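Local coordinates for protein tyrosyl-tRNA synthetase (Aeropyrum pernix, PDB 2CYA) that probably catalyses the ATP-dependent activation of tyrosine to tyrosyl-adenylate and its transfer to the acceptor end of tRNA(Tyr), acting as a homodimer, at residues G38-E43 with F69-A74; P275-A280 with E311-Y316. One frame throughout, in Å; residues are numbered along the deposited sequence.

Interaction 1 of 2, residues G38-E43 with F69-A74; sequences GYIGYE and FSVLEA
Gly38 O is gripped by two donors: the amide of Ser70 (N to O 3.0 Å) and a water that also hydrogen-bonds to Ser70 OG, a small hydroxyl also bonded to Arg113. From here a parallel ladder runs on, Ile40 taking both its N-H and its C=O to the facing strand. Its straightest rung joins Leu72 N to Ile40 O at 2.8 Å, with an N-H...O angle of 172°.

Phe69 lays its ring over the Gly38-Tyr39 backbone, where glycine offers a bare chain. Tyr39 CA stands over one ring face, 3.8 Å from the centroid, a CH-pi contact, while Ile40 CG2 meets the ring edge in its plane. On the other face of the sheet, Leu72 CB touches the edge of the Tyr39 ring at CD1 (3.8 Å). Tyr39 is predicted to bind the tyrosine substrate.

The Tyr42 ring is brought back across the neighbouring strand because its CG lies between the backbone N and carbonyl carbon (chi1 80°); its CE2 edge then rests on Val71 CG1 at 3.7 Å. Farther out, a water accepts from Tyr42 OH (2.6 Å) and donates to Glu73 OE2 (2.7 Å), a carboxylate oxygen that also forms a salt bridge with Arg99.

These are adjacent strands of a beta-alpha-beta unit in the class I Rossmann-fold catalytic domain: helix 51-64 packs on Ile40 and Phe69, helix 88-104 on Tyr42, Val71 and Glu73, and strands 180-184 and 113-116 flank the pair.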
loop_
_atom_site.group_PDB
_atom_site.type_symbol
_atom_site.label_atom_id
_atom_site.label_comp_id
_atom_site.label_asym_id
_atom_site.label_seq_id
_atom_site.Cartn_x
_atom_site.Cartn_y
_atom_site.Cartn_z
ATOM N N GLY A 38 -19.762 -6.829 12.812
ATOM C CA GLY A 38 -18.471 -7.017 13.437
ATOM C C GLY A 38 -17.698 -8.098 12.719
ATOM O O GLY A 38 -18.243 -8.804 11.866
ATOM N N TYR A 39 -16.422 -8.220 13.046
ATOM C CA TYR A 39 -15.611 -9.265 12.448
ATOM C C TYR A 39 -14.428 -9.544 13.336
ATOM O O TYR A 39 -14.250 -8.899 14.374
ATOM C CB TYR A 39 -15.079 -8.832 11.059
ATOM C CG TYR A 39 -13.671 -8.208 11.058
ATOM C CD1 TYR A 39 -12.773 -8.481 10.016
ATOM C CD2 TYR A 39 -13.238 -7.367 12.086
ATOM C CE1 TYR A 39 -11.492 -7.942 9.996
ATOM C CE2 TYR A 39 -11.946 -6.817 12.081
ATOM C CZ TYR A 39 -11.074 -7.113 11.032
ATOM O OH TYR A 39 -9.771 -6.631 11.028
ATOM N N ILE A 40 -13.658 -10.548 12.925
ATOM C CA ILE A 40 -12.371 -10.858 13.522
ATOM C C ILE A 40 -11.547 -11.176 12.271
ATOM O O ILE A 40 -12.056 -11.773 11.300
ATOM C CB ILE A 40 -12.322 -12.078 14.485
ATOM C CG1 ILE A 40 -10.898 -12.159 15.064
ATOM C CG2 ILE A 40 -12.708 -13.367 13.781
ATOM C CD1 ILE A 40 -10.644 -13.287 16.119
ATOM N N GLY A 41 -10.310 -10.702 12.264
ATOM C CA GLY A 41 -9.424 -10.961 11.156
ATOM C C GLY A 41 -8.267 -11.713 11.770
ATOM O O GLY A 41 -7.738 -11.307 12.812
ATOM N N TYR A 42 -7.859 -12.799 11.142
ATOM C CA TYR A 42 -6.757 -13.573 11.679
ATOM C C TYR A 42 -5.908 -14.108 10.543
ATOM O O TYR A 42 -6.409 -14.349 9.445
ATOM C CB TYR A 42 -7.306 -14.743 12.503
ATOM C CG TYR A 42 -7.752 -15.903 11.651
ATOM C CD1 TYR A 42 -6.901 -16.982 11.417
ATOM C CD2 TYR A 42 -9.000 -15.886 11.003
ATOM C CE1 TYR A 42 -7.277 -18.026 10.548
ATOM C CE2 TYR A 42 -9.384 -16.924 10.136
ATOM C CZ TYR A 42 -8.514 -17.986 9.919
ATOM O OH TYR A 42 -8.878 -19.022 9.081
ATOM N N GLU A 43 -4.625 -14.313 10.820
ATOM C CA GLU A 43 -3.714 -14.857 9.826
ATOM C C GLU A 43 -3.781 -16.388 9.858
ATOM O O GLU A 43 -3.554 -16.996 10.908
ATOM C CB GLU A 43 -2.260 -14.435 10.126
ATOM C CG GLU A 43 -1.921 -12.956 9.923
ATOM C CD GLU A 43 -0.497 -12.625 10.379
ATOM O OE1 GLU A 43 0.421 -13.445 10.175
ATOM O OE2 GLU A 43 -0.285 -11.540 10.946
ATOM N N PHE A 69 -21.928 -11.042 11.945
ATOM C CA PHE A 69 -20.508 -11.339 11.976
ATOM C C PHE A 69 -19.849 -11.925 10.746
ATOM O O PHE A 69 -20.429 -12.746 10.031
ATOM C CB PHE A 69 -20.246 -12.287 13.159
ATOM C CG PHE A 69 -18.917 -12.095 13.812
ATOM C CD1 PHE A 69 -18.715 -11.051 14.704
ATOM C CD2 PHE A 69 -17.836 -12.915 13.474
ATOM C CE1 PHE A 69 -17.439 -10.815 15.248
ATOM C CE2 PHE A 69 -16.565 -12.686 14.012
ATOM C CZ PHE A 69 -16.368 -11.634 14.893
ATOM N N SER A 70 -18.597 -11.514 10.555
ATOM C CA SER A 70 -17.754 -11.984 9.465
ATOM C C SER A 70 -16.400 -12.388 10.028
ATOM O O SER A 70 -15.919 -11.841 11.042
ATOM C CB SER A 70 -17.507 -10.884 8.421
ATOM O OG SER A 70 -18.702 -10.410 7.851
ATOM N N VAL A 71 -15.788 -13.362 9.383
ATOM C CA VAL A 71 -14.458 -13.777 9.784
ATOM C C VAL A 71 -13.621 -13.466 8.540
ATOM O O VAL A 71 -13.939 -13.921 7.436
ATOM C CB VAL A 71 -14.358 -15.298 10.119
ATOM C CG1 VAL A 71 -12.883 -15.686 10.284
ATOM C CG2 VAL A 71 -15.111 -15.623 11.446
ATOM N N LEU A 72 -12.587 -12.654 8.697
ATOM C CA LEU A 72 -11.739 -12.345 7.545
ATOM C C LEU A 72 -10.521 -13.259 7.552
ATOM O O LEU A 72 -9.697 -13.188 8.459
ATOM C CB LEU A 72 -11.256 -10.883 7.564
ATOM C CG LEU A 72 -10.282 -10.589 6.404
ATOM C CD1 LEU A 72 -11.081 -10.596 5.093
ATOM C CD2 LEU A 72 -9.547 -9.219 6.592
ATOM N N GLU A 73 -10.413 -14.124 6.554
ATOM C CA GLU A 73 -9.249 -15.000 6.465
ATOM C C GLU A 73 -8.212 -14.069 5.859
ATOM O O GLU A 73 -8.181 -13.878 4.651
ATOM C CB GLU A 73 -9.578 -16.194 5.556
ATOM C CG GLU A 73 -10.742 -16.987 6.158
ATOM C CD GLU A 73 -11.334 -18.039 5.257
ATOM O OE1 GLU A 73 -11.176 -17.938 4.018
ATOM O OE2 GLU A 73 -11.991 -18.967 5.799
ATOM N N ALA A 74 -7.392 -13.471 6.725
ATOM C CA ALA A 74 -6.384 -12.482 6.329
ATOM C C ALA A 74 -5.176 -13.103 5.653
ATOM O O ALA A 74 -4.054 -13.023 6.167
ATOM C CB ALA A 74 -5.951 -11.691 7.546
HETATM O O HOH W 1 -19.948 -8.615 9.334
HETATM O O HOH W 2 -11.265 -19.791 8.245
#

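Interaction 2 of 2, residues P275-A280 with E311-Y316; sequences PVLEIA and ELERDY
Leu277 reaches across to Leu312 with one methyl and to Tyr316 with the other, a fork that makes the close part of this contact. Its CD2 lies 3.3 Å from Leu312 CD2, tighter than methyl groups usually pack. Leu277 CD1 meets the Tyr316 ring obliquely, 3.6 Å from Tyr316 CD2. The branch is held out between the two partners with CG anti to the carbonyl carbon (chi1 -83°). Leucine suits the place because its fork lies far enough from the backbone to bridge helices whose short axes come no nearer than 11.3 Å. Leu312 and Tyr316, four residues apart, stand one helical turn from each other and so present their side chains on one side of helix 309-317.

The two helices run roughly antiparallel, at 157°, and belong to the largely helical part of the chain that follows the catalytic Rossmann-fold domain. Leu326 of helix 323-346 touches both Leu277 and Tyr316, adding a third helix to the apolar cluster, and the phenol of Tyr316 is satisfied by the carbonyl of Pro267.

Away from that fork the fit is slacker. Ala280, with a single methyl, approaches Leu312 CD1 only to 4.2 Å. At the partly exposed margin, Glu313 lends just its aliphatic CG, 4.3 Å from Leu277 CD1, while its carboxylate bonds through OE2 to the hydroxyl of Tyr309, so its polar end is served within its own helix.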
loop_
_atom_site.group_PDB
_atom_site.type_symbol
_atom_site.label_atom_id
_atom_site.label_comp_id
_atom_site.label_asym_id
_atom_site.label_seq_id
_atom_site.Cartn_x
_atom_site.Cartn_y
_atom_site.Cartn_z
ATOM N N PRO A 275 -0.114 -20.531 32.390
ATOM C CA PRO A 275 -0.864 -20.993 31.209
ATOM C C PRO A 275 -1.888 -22.085 31.527
ATOM O O PRO A 275 -2.946 -22.163 30.896
ATOM C CB PRO A 275 0.225 -21.517 30.269
ATOM C CG PRO A 275 1.510 -20.919 30.810
ATOM C CD PRO A 275 1.297 -20.934 32.296
ATOM N N VAL A 276 -1.565 -22.929 32.502
ATOM C CA VAL A 276 -2.452 -24.008 32.895
ATOM C C VAL A 276 -3.744 -23.431 33.441
ATOM O O VAL A 276 -4.835 -23.921 33.140
ATOM C CB VAL A 276 -1.792 -24.921 33.952
ATOM C CG1 VAL A 276 -2.722 -26.080 34.290
ATOM C CG2 VAL A 276 -0.459 -25.445 33.411
ATOM N N LEU A 277 -3.622 -22.381 34.241
ATOM C CA LEU A 277 -4.804 -21.733 34.793
ATOM C C LEU A 277 -5.555 -20.971 33.686
ATOM O O LEU A 277 -6.780 -20.980 33.650
ATOM C CB LEU A 277 -4.410 -20.782 35.935
ATOM C CG LEU A 277 -4.222 -21.440 37.303
ATOM C CD1 LEU A 277 -3.960 -20.378 38.369
ATOM C CD2 LEU A 277 -5.492 -22.211 37.660
ATOM N N GLU A 278 -4.820 -20.326 32.786
ATOM C CA GLU A 278 -5.442 -19.594 31.684
ATOM C C GLU A 278 -6.279 -20.555 30.847
ATOM O O GLU A 278 -7.388 -20.227 30.447
ATOM C CB GLU A 278 -4.382 -18.954 30.783
ATOM C CG GLU A 278 -3.507 -17.931 31.485
ATOM C CD GLU A 278 -2.447 -17.342 30.572
ATOM O OE1 GLU A 278 -1.926 -18.063 29.691
ATOM O OE2 GLU A 278 -2.125 -16.152 30.744
ATOM N N ILE A 279 -5.740 -21.741 30.572
ATOM C CA ILE A 279 -6.485 -22.722 29.792
ATOM C C ILE A 279 -7.776 -23.074 30.535
ATOM O O ILE A 279 -8.858 -23.137 29.937
ATOM C CB ILE A 279 -5.656 -23.994 29.575
ATOM C CG1 ILE A 279 -4.521 -23.694 28.594
ATOM C CG2 ILE A 279 -6.566 -25.156 29.141
ATOM C CD1 ILE A 279 -3.522 -24.801 28.434
ATOM N N ALA A 280 -7.669 -23.284 31.842
ATOM C CA ALA A 280 -8.851 -23.634 32.636
ATOM C C ALA A 280 -9.876 -22.517 32.574
ATOM O O ALA A 280 -11.061 -22.748 32.335
ATOM C CB ALA A 280 -8.462 -23.889 34.089
ATOM N N GLU A 311 -13.509 -20.240 41.964
ATOM C CA GLU A 311 -13.383 -21.189 43.064
ATOM C C GLU A 311 -12.019 -21.855 42.942
ATOM O O GLU A 311 -11.214 -21.829 43.874
ATOM C CB GLU A 311 -14.466 -22.262 42.980
ATOM C CG GLU A 311 -15.845 -21.819 43.420
ATOM C CD GLU A 311 -16.895 -22.881 43.138
ATOM O OE1 GLU A 311 -16.685 -24.051 43.538
ATOM O OE2 GLU A 311 -17.927 -22.540 42.516
ATOM N N LEU A 312 -11.773 -22.446 41.775
ATOM C CA LEU A 312 -10.520 -23.124 41.489
ATOM C C LEU A 312 -9.319 -22.236 41.792
ATOM O O LEU A 312 -8.348 -22.693 42.392
ATOM C CB LEU A 312 -10.487 -23.557 40.015
ATOM C CG LEU A 312 -9.258 -24.290 39.457
ATOM C CD1 LEU A 312 -9.545 -24.754 38.041
ATOM C CD2 LEU A 312 -8.046 -23.380 39.466
ATOM N N GLU A 313 -9.379 -20.972 41.375
ATOM C CA GLU A 313 -8.261 -20.059 41.599
ATOM C C GLU A 313 -7.989 -19.787 43.072
ATOM O O GLU A 313 -6.834 -19.685 43.485
ATOM C CB GLU A 313 -8.472 -18.730 40.877
ATOM C CG GLU A 313 -7.190 -18.251 40.244
ATOM C CD GLU A 313 -7.183 -16.781 39.938
ATOM O OE1 GLU A 313 -7.085 -15.984 40.893
ATOM O OE2 GLU A 313 -7.271 -16.424 38.744
ATOM N N ARG A 314 -9.052 -19.646 43.858
ATOM C CA ARG A 314 -8.894 -19.411 45.290
ATOM C C ARG A 314 -8.192 -20.636 45.872
ATOM O O ARG A 314 -7.098 -20.527 46.427
ATOM C CB ARG A 314 -10.261 -19.205 45.948
ATOM C CG ARG A 314 -10.980 -17.966 45.444
ATOM C CD ARG A 314 -12.308 -17.764 46.148
ATOM N NE ARG A 314 -13.001 -16.573 45.663
ATOM C CZ ARG A 314 -14.159 -16.128 46.145
ATOM N NH1 ARG A 314 -14.765 -16.774 47.136
ATOM N NH2 ARG A 314 -14.710 -15.028 45.640
ATOM N N ASP A 315 -8.816 -21.800 45.719
ATOM C CA ASP A 315 -8.242 -23.053 46.200
ATOM C C ASP A 315 -6.807 -23.235 45.706
ATOM O O ASP A 315 -5.976 -23.822 46.402
ATOM C CB ASP A 315 -9.084 -24.235 45.725
ATOM C CG ASP A 315 -10.199 -24.581 46.686
ATOM O OD1 ASP A 315 -10.882 -23.652 47.166
ATOM O OD2 ASP A 315 -10.399 -25.786 46.951
ATOM N N TYR A 316 -6.514 -22.742 44.505
ATOM C CA TYR A 316 -5.168 -22.874 43.968
ATOM C C TYR A 316 -4.235 -21.910 44.680
ATOM O O TYR A 316 -3.092 -22.256 44.983
ATOM C CB TYR A 316 -5.128 -22.584 42.465
ATOM C CG TYR A 316 -3.768 -22.864 41.862
ATOM C CD1 TYR A 316 -3.335 -24.173 41.668
ATOM C CD2 TYR A 316 -2.900 -21.826 41.527
ATOM C CE1 TYR A 316 -2.079 -24.444 41.160
ATOM C CE2 TYR A 316 -1.631 -22.090 41.014
ATOM C CZ TYR A 316 -1.230 -23.402 40.836
ATOM O OH TYR A 316 0.026 -23.690 40.342
#

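How the interactions relate
Both contacts are buried, but they serve different parts of the chain. Interaction 1 lies about 10 Å from the centre of the chain and joins neighbouring strands of the catalytic sheet; interaction 2 is about 21 Å from that centre and brings together two helices away from the annotated sites. The centres of interactions 1 and 2 are about 30 Å apart, and the two share no helix or strand. The chemistry follows the setting: backbone hydrogen bonds, waters and side chains on both sheet faces bind 38-43 to 69-74, burying 530 Å², whereas 275-280 and 311-316 meet through apolar side chains and the aliphatic part of Glu313, burying 184 Å². Only interaction 1 contains a predicted tyrosine-binding residue.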